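Local coordinates for protein arylmalonate decarboxylase (Bordetella bronchiseptica, PDB 3IXL) that catalyses the enantioselective decarboxylation of 2-aryl-2-methylmalonates, releasing carbon dioxide and adding a proton to give 2-arylpropionates, at residues A[100-103]-A[104-108]; A[110-114]-A[115-119]; A[132-135]-A[136-140]. The protein carries 2 engineered substitutions. All coordinates share one frame; numbering follows the deposited sequence.

Contact 1 (A[100-103]-A[104-108]); sequences PCTT and MSTAV
Thr103 meets Thr106 where strand 101-103 passes without a linker into helix 104-114, and the hydroxyl of Thr103 serves as the N-cap of that helix. Its OG1 sits between the backbone N and the carbonyl carbon (chi1 72°), folded back over the first turn, and there it receives Thr106 N at 3.0 Å. The N-H of Thr106 points almost exactly at the oxygen, at 173°. The backbone of Thr103 joins in as well: Thr103 O accepts Ala107 N at 2.9 Å, in the carbonyl plane, which closes the first helical turn. One residue therefore holds two successive amides, one through its side chain and one through its main chain.

Thr106 directs its CB toward the strand and divides its branches between two threonines. Its OG1 lies 3.4 Å from Thr103 OG1, a weak and unsettled pairing, and both hydroxyls have a firmer partner in the carboxamide of Asn86: OD1 for Thr103 and ND2 for Thr106. Its methyl, Thr106 CG2, rests 3.5 Å from OG1 of Thr102, the two side chains crossing at a slant, while that same hydroxyl is hydrogen-bonded to Asp218.

Met104 uses little more than its root, with CB 3.7 Å from Thr103 C. The rest of the side chain departs and reaches the bound 2-phenylacetic acid.

Short strand and helix segments meet at 76° in a mostly buried corner, where Thr103 N is enclosed with no partner in the model. Because the Thr103 hydroxyl accepts from the helix and is also bonded to Asn86, its rotation should be well defined, and the start of the helix that carries the ligand-contacting Met104 is tied through Asn86 to helix 83-97.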
# COMPACT_ATOMS: atom_id res chain seq x y z
N PRO A 100 14.55 -9.74 -4.95
CA PRO A 100 13.17 -9.45 -5.35
C PRO A 100 12.74 -8.13 -4.71
O PRO A 100 12.88 -7.96 -3.48
CB PRO A 100 12.36 -10.60 -4.75
CG PRO A 100 13.38 -11.69 -4.49
CD PRO A 100 14.65 -11.00 -4.19
N CYS A 101 12.27 -7.20 -5.52
CA CYS A 101 11.82 -5.91 -5.04
C CYS A 101 10.41 -5.63 -5.52
O CYS A 101 9.98 -6.09 -6.58
CB CYS A 101 12.75 -4.80 -5.52
SG CYS A 101 14.40 -4.86 -4.77
N THR A 102 9.69 -4.85 -4.73
CA THR A 102 8.32 -4.48 -5.06
C THR A 102 7.98 -3.12 -4.45
O THR A 102 8.82 -2.51 -3.78
CB THR A 102 7.33 -5.58 -4.63
OG1 THR A 102 6.04 -5.29 -5.18
CG2 THR A 102 7.27 -5.72 -3.09
N THR A 103 6.78 -2.64 -4.73
CA THR A 103 6.30 -1.36 -4.18
C THR A 103 4.86 -1.53 -3.73
O THR A 103 4.15 -2.45 -4.18
CB THR A 103 6.30 -0.22 -5.21
OG1 THR A 103 5.24 -0.44 -6.16
CG2 THR A 103 7.65 -0.06 -5.92
N MET A 104 4.41 -0.62 -2.87
CA MET A 104 3.04 -0.64 -2.40
C MET A 104 2.03 -0.40 -3.54
O MET A 104 0.90 -0.89 -3.47
CB MET A 104 2.87 0.37 -1.26
CG MET A 104 1.51 0.38 -0.58
SD MET A 104 1.59 1.37 0.92
CE MET A 104 2.32 0.20 2.06
N SER A 105 2.43 0.33 -4.58
CA SER A 105 1.55 0.45 -5.75
C SER A 105 1.39 -0.87 -6.49
O SER A 105 0.28 -1.23 -6.90
CB SER A 105 2.03 1.54 -6.70
OG SER A 105 1.75 2.82 -6.17
N THR A 106 2.49 -1.60 -6.70
CA THR A 106 2.40 -2.93 -7.28
C THR A 106 1.56 -3.84 -6.39
O THR A 106 0.76 -4.64 -6.88
CB THR A 106 3.79 -3.50 -7.48
OG1 THR A 106 4.43 -2.76 -8.52
CG2 THR A 106 3.77 -4.99 -7.83
N ALA A 107 1.73 -3.70 -5.08
CA ALA A 107 0.96 -4.50 -4.13
C ALA A 107 -0.54 -4.31 -4.31
O ALA A 107 -1.30 -5.28 -4.32
CB ALA A 107 1.35 -4.15 -2.69
N VAL A 108 -0.99 -3.06 -4.45
CA VAL A 108 -2.43 -2.86 -4.56
C VAL A 108 -2.95 -3.29 -5.93
O VAL A 108 -4.06 -3.82 -6.02
CB VAL A 108 -2.90 -1.42 -4.18
CG1 VAL A 108 -2.51 -1.07 -2.75
CG2 VAL A 108 -2.37 -0.40 -5.14

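Contact 2 (A[110-114]-A[115-119]); sequences NGLRA and LGVRR
Leu112 O takes Val117 N at 2.9 Å and Arg113 O takes Gly116 N at 3.0 Å, so the chain folds back over the last turn of helix 110-114 as it unwinds. The two bonds differ in character: the first is nearly straight at the hydrogen (167°), whereas Gly116 N stands above the carbonyl plane of Arg113 instead of facing a lone pair. The reversal hinges on Gly116, whose phi of 68° is one that a residue without a side chain adopts easily. Just before it, Leu115 N still gives the last helical bond to Gly111 O at 3.1 Å, with a weak second branch to Leu112 O.

An apolar contact accompanies these bonds. Leu112 CD2 touches Val117 CG1 at 3.8 Å, the two side chains slanting across one another, and CB of Val117 lies 3.5 Å from Leu112 O, the oxygen its own amide uses. Leu115 lays its branched end against the helix, CG being 3.6 Å from Gly111 O. Both leucines continue onto Val209 of strand 208-210, and Leu115 also meets Leu236 of helix 235-238, so these side chains join the helix end to an edge strand of the second sheet and to helix 235-238.

Bonds from Gly116 to Arg113 and from Val117 to Leu112, a positive-phi glycine at C-prime and an apolar pair across the end are the marks of a Schellman motif, here ending helix 104-114 and redirecting the chain into strand 119-124.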
# COMPACT_ATOMS: atom_id res chain seq x y z
N ASN A 110 -1.71 -5.84 -7.58
CA ASN A 110 -1.78 -7.28 -7.44
C ASN A 110 -2.99 -7.71 -6.61
O ASN A 110 -3.66 -8.69 -6.95
CB ASN A 110 -0.49 -7.83 -6.82
CG ASN A 110 0.67 -7.83 -7.80
OD1 ASN A 110 0.49 -7.72 -9.02
ND2 ASN A 110 1.88 -7.91 -7.27
N GLY A 111 -3.28 -6.98 -5.54
CA GLY A 111 -4.41 -7.31 -4.69
C GLY A 111 -5.74 -7.13 -5.40
O GLY A 111 -6.62 -7.98 -5.30
N LEU A 112 -5.88 -6.02 -6.12
CA LEU A 112 -7.10 -5.78 -6.88
C LEU A 112 -7.34 -6.87 -7.91
O LEU A 112 -8.46 -7.39 -8.04
CB LEU A 112 -7.07 -4.40 -7.55
CG LEU A 112 -7.17 -3.22 -6.56
CD1 LEU A 112 -6.73 -1.92 -7.22
CD2 LEU A 112 -8.58 -3.09 -5.99
N ARG A 113 -6.29 -7.25 -8.63
CA ARG A 113 -6.41 -8.33 -9.62
C ARG A 113 -6.74 -9.68 -8.97
O ARG A 113 -7.59 -10.42 -9.47
CB ARG A 113 -5.16 -8.41 -10.48
CG ARG A 113 -5.08 -7.24 -11.45
CD ARG A 113 -3.70 -7.09 -12.04
NE ARG A 113 -3.58 -5.86 -12.83
CZ ARG A 113 -2.43 -5.27 -13.13
NH1 ARG A 113 -1.28 -5.79 -12.70
NH2 ARG A 113 -2.42 -4.15 -13.85
N ALA A 114 -6.09 -9.97 -7.85
CA ALA A 114 -6.36 -11.21 -7.11
C ALA A 114 -7.84 -11.33 -6.71
O ALA A 114 -8.37 -12.44 -6.60
CB ALA A 114 -5.48 -11.27 -5.85
N LEU A 115 -8.48 -10.19 -6.47
CA LEU A 115 -9.87 -10.17 -6.02
C LEU A 115 -10.85 -9.90 -7.16
O LEU A 115 -12.05 -9.72 -6.91
CB LEU A 115 -10.05 -9.16 -4.88
CG LEU A 115 -9.36 -9.58 -3.59
CD1 LEU A 115 -9.12 -8.40 -2.67
CD2 LEU A 115 -10.18 -10.67 -2.88
N GLY A 116 -10.35 -9.87 -8.39
CA GLY A 116 -11.20 -9.69 -9.58
C GLY A 116 -11.82 -8.31 -9.68
O GLY A 116 -12.92 -8.16 -10.21
N VAL A 117 -11.11 -7.30 -9.19
CA VAL A 117 -11.62 -5.94 -9.20
C VAL A 117 -11.09 -5.21 -10.43
O VAL A 117 -9.89 -5.01 -10.57
CB VAL A 117 -11.22 -5.19 -7.91
CG1 VAL A 117 -11.71 -3.75 -7.95
CG2 VAL A 117 -11.78 -5.90 -6.70
N ARG A 118 -12.00 -4.82 -11.32
CA ARG A 118 -11.67 -4.01 -12.48
C ARG A 118 -12.17 -2.58 -12.28
O ARG A 118 -11.43 -1.62 -12.50
CB ARG A 118 -12.27 -4.62 -13.76
CG ARG A 118 -12.24 -3.72 -14.99
CD ARG A 118 -10.86 -3.64 -15.61
NE ARG A 118 -10.45 -4.89 -16.27
CZ ARG A 118 -10.33 -5.05 -17.59
NH1 ARG A 118 -10.59 -4.05 -18.42
NH2 ARG A 118 -9.96 -6.23 -18.08
N ARG A 119 -13.43 -2.45 -11.87
CA ARG A 119 -14.02 -1.16 -11.57
C ARG A 119 -13.88 -0.92 -10.08
O ARG A 119 -14.43 -1.68 -9.27
CB ARG A 119 -15.49 -1.15 -11.98
CG ARG A 119 -15.69 -1.13 -13.47
CD ARG A 119 -17.16 -1.26 -13.83
NE ARG A 119 -18.01 -0.37 -13.04
CZ ARG A 119 -18.13 0.94 -13.26
NH1 ARG A 119 -17.46 1.53 -14.24
NH2 ARG A 119 -18.93 1.67 -12.49

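Contact 3 (A[132-135]-A[136-140]); sequences ERLA and AFLAE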
# COMPACT_ATOMS: atom_id res chain seq x y z
N GLU A 132 -5.81 12.42 -8.27
CA GLU A 132 -5.81 12.43 -9.73
C GLU A 132 -4.71 11.52 -10.26
O GLU A 132 -4.92 10.78 -11.21
CB GLU A 132 -5.62 13.85 -10.27
CG GLU A 132 -6.83 14.74 -10.07
CD GLU A 132 -6.64 16.15 -10.62
OE1 GLU A 132 -7.58 16.97 -10.49
OE2 GLU A 132 -5.56 16.44 -11.19
N ARG A 133 -3.53 11.58 -9.63
CA ARG A 133 -2.41 10.74 -10.03
C ARG A 133 -2.69 9.26 -9.78
O ARG A 133 -2.33 8.41 -10.59
CB ARG A 133 -1.13 11.18 -9.32
CG ARG A 133 -0.63 12.56 -9.77
CD ARG A 133 0.40 13.12 -8.80
NE ARG A 133 0.73 14.52 -9.03
CZ ARG A 133 1.91 14.97 -9.46
NH1 ARG A 133 2.90 14.13 -9.73
NH2 ARG A 133 2.08 16.28 -9.60
N LEU A 134 -3.37 8.96 -8.68
CA LEU A 134 -3.80 7.60 -8.40
C LEU A 134 -4.74 7.10 -9.49
O LEU A 134 -4.53 6.03 -10.05
CB LEU A 134 -4.46 7.51 -7.03
CG LEU A 134 -5.09 6.16 -6.65
CD1 LEU A 134 -4.08 5.03 -6.69
CD2 LEU A 134 -5.76 6.22 -5.28
N ALA A 135 -5.77 7.89 -9.81
CA ALA A 135 -6.70 7.51 -10.88
C ALA A 135 -6.01 7.29 -12.22
O ALA A 135 -6.33 6.32 -12.93
CB ALA A 135 -7.83 8.53 -11.01
N ALA A 136 -5.06 8.16 -12.56
CA ALA A 136 -4.32 8.02 -13.81
C ALA A 136 -3.47 6.75 -13.84
O ALA A 136 -3.42 6.05 -14.86
CB ALA A 136 -3.46 9.25 -14.06
N PHE A 137 -2.81 6.46 -12.72
CA PHE A 137 -2.02 5.25 -12.56
C PHE A 137 -2.89 4.01 -12.76
O PHE A 137 -2.53 3.10 -13.53
CB PHE A 137 -1.36 5.23 -11.17
CG PHE A 137 -0.67 3.94 -10.83
CD1 PHE A 137 0.62 3.65 -11.30
CD2 PHE A 137 -1.30 3.01 -10.02
CE1 PHE A 137 1.25 2.45 -10.98
CE2 PHE A 137 -0.67 1.80 -9.70
CZ PHE A 137 0.60 1.53 -10.18
N LEU A 138 -4.02 3.96 -12.08
CA LEU A 138 -4.91 2.80 -12.20
C LEU A 138 -5.41 2.62 -13.64
O LEU A 138 -5.43 1.49 -14.14
CB LEU A 138 -6.08 2.88 -11.22
CG LEU A 138 -5.70 2.87 -9.73
CD1 LEU A 138 -6.90 3.27 -8.88
CD2 LEU A 138 -5.17 1.51 -9.30
N ALA A 139 -5.78 3.71 -14.30
CA ALA A 139 -6.20 3.66 -15.70
C ALA A 139 -5.09 3.16 -16.62
O ALA A 139 -5.35 2.37 -17.55
CB ALA A 139 -6.72 5.01 -16.16
N GLU A 140 -3.85 3.60 -16.38
CA GLU A 140 -2.69 3.11 -17.14
C GLU A 140 -2.54 1.60 -17.01
O GLU A 140 -2.02 0.93 -17.91
CB GLU A 140 -1.40 3.77 -16.67
CG GLU A 140 -1.15 5.19 -17.16
CD GLU A 140 0.19 5.75 -16.67
OE1 GLU A 140 0.97 6.26 -17.50
OE2 GLU A 140 0.46 5.68 -15.46
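With CG anti to the backbone N (chi1 174°), Leu134 swings its branched end along the helix, while Leu138, one turn on, carries its CG beside its own N (chi1 -63°), and the two ends converge. Leu134 CD1 and Leu138 CD1 meet at 4.0 Å. Leu138 CG also settles 3.4 Å from Leu134 O, the oxygen that accepts Leu138 N at 2.9 Å, so amide and side chain of one residue gather round one carbonyl.

The Phe137 ring leads away from the 132-135 segment, to Leu109 of helix 104-114 and Phe79 of helix 75-79. Its CB lies 3.4 Å from Arg133 O, which is bonded to Phe137 N, and Leu134 O lies at the edge of the ring, near its plane. The helical backbone bonding continues with Ala136 N to Glu132 O and Ala139 N to Ala135 O, each 3.0 Å. Arg133 hydrogen-bonds to Tyr80 O and forms a salt bridge with Asp129.

Leu134 and Leu138 together press on Leu185 of strand 183-187, and Leu138 also on Leu122. This is the amphipathic helix of a beta-alpha-beta unit, strand 119-124, helix 128-140 and strand 144-145, packed through Leu134 and Leu138 against the second parallel sheet.

Contacts 1 and 2 mark the two ends of one helix, 104-114: a threonine N-cap opens it and a Schellman motif closes it, with their centres 14 Å apart. That helix leads from the first parallel sheet, where 101-103 is one of the two edge strands, to the second. Contact 3 belongs to the next helix along the chain and touches contact 1 directly, Phe137 CZ packing on Ser105 CB at 3.8 Å; between contacts 2 and 3 the nearest atoms are about 4 Å apart without touching. Proximity to 2-phenylacetic acid is graded: the side chain of Met104 lies about 4 Å away, that of Leu134 about 8 Å and that of Leu112 about 13 Å.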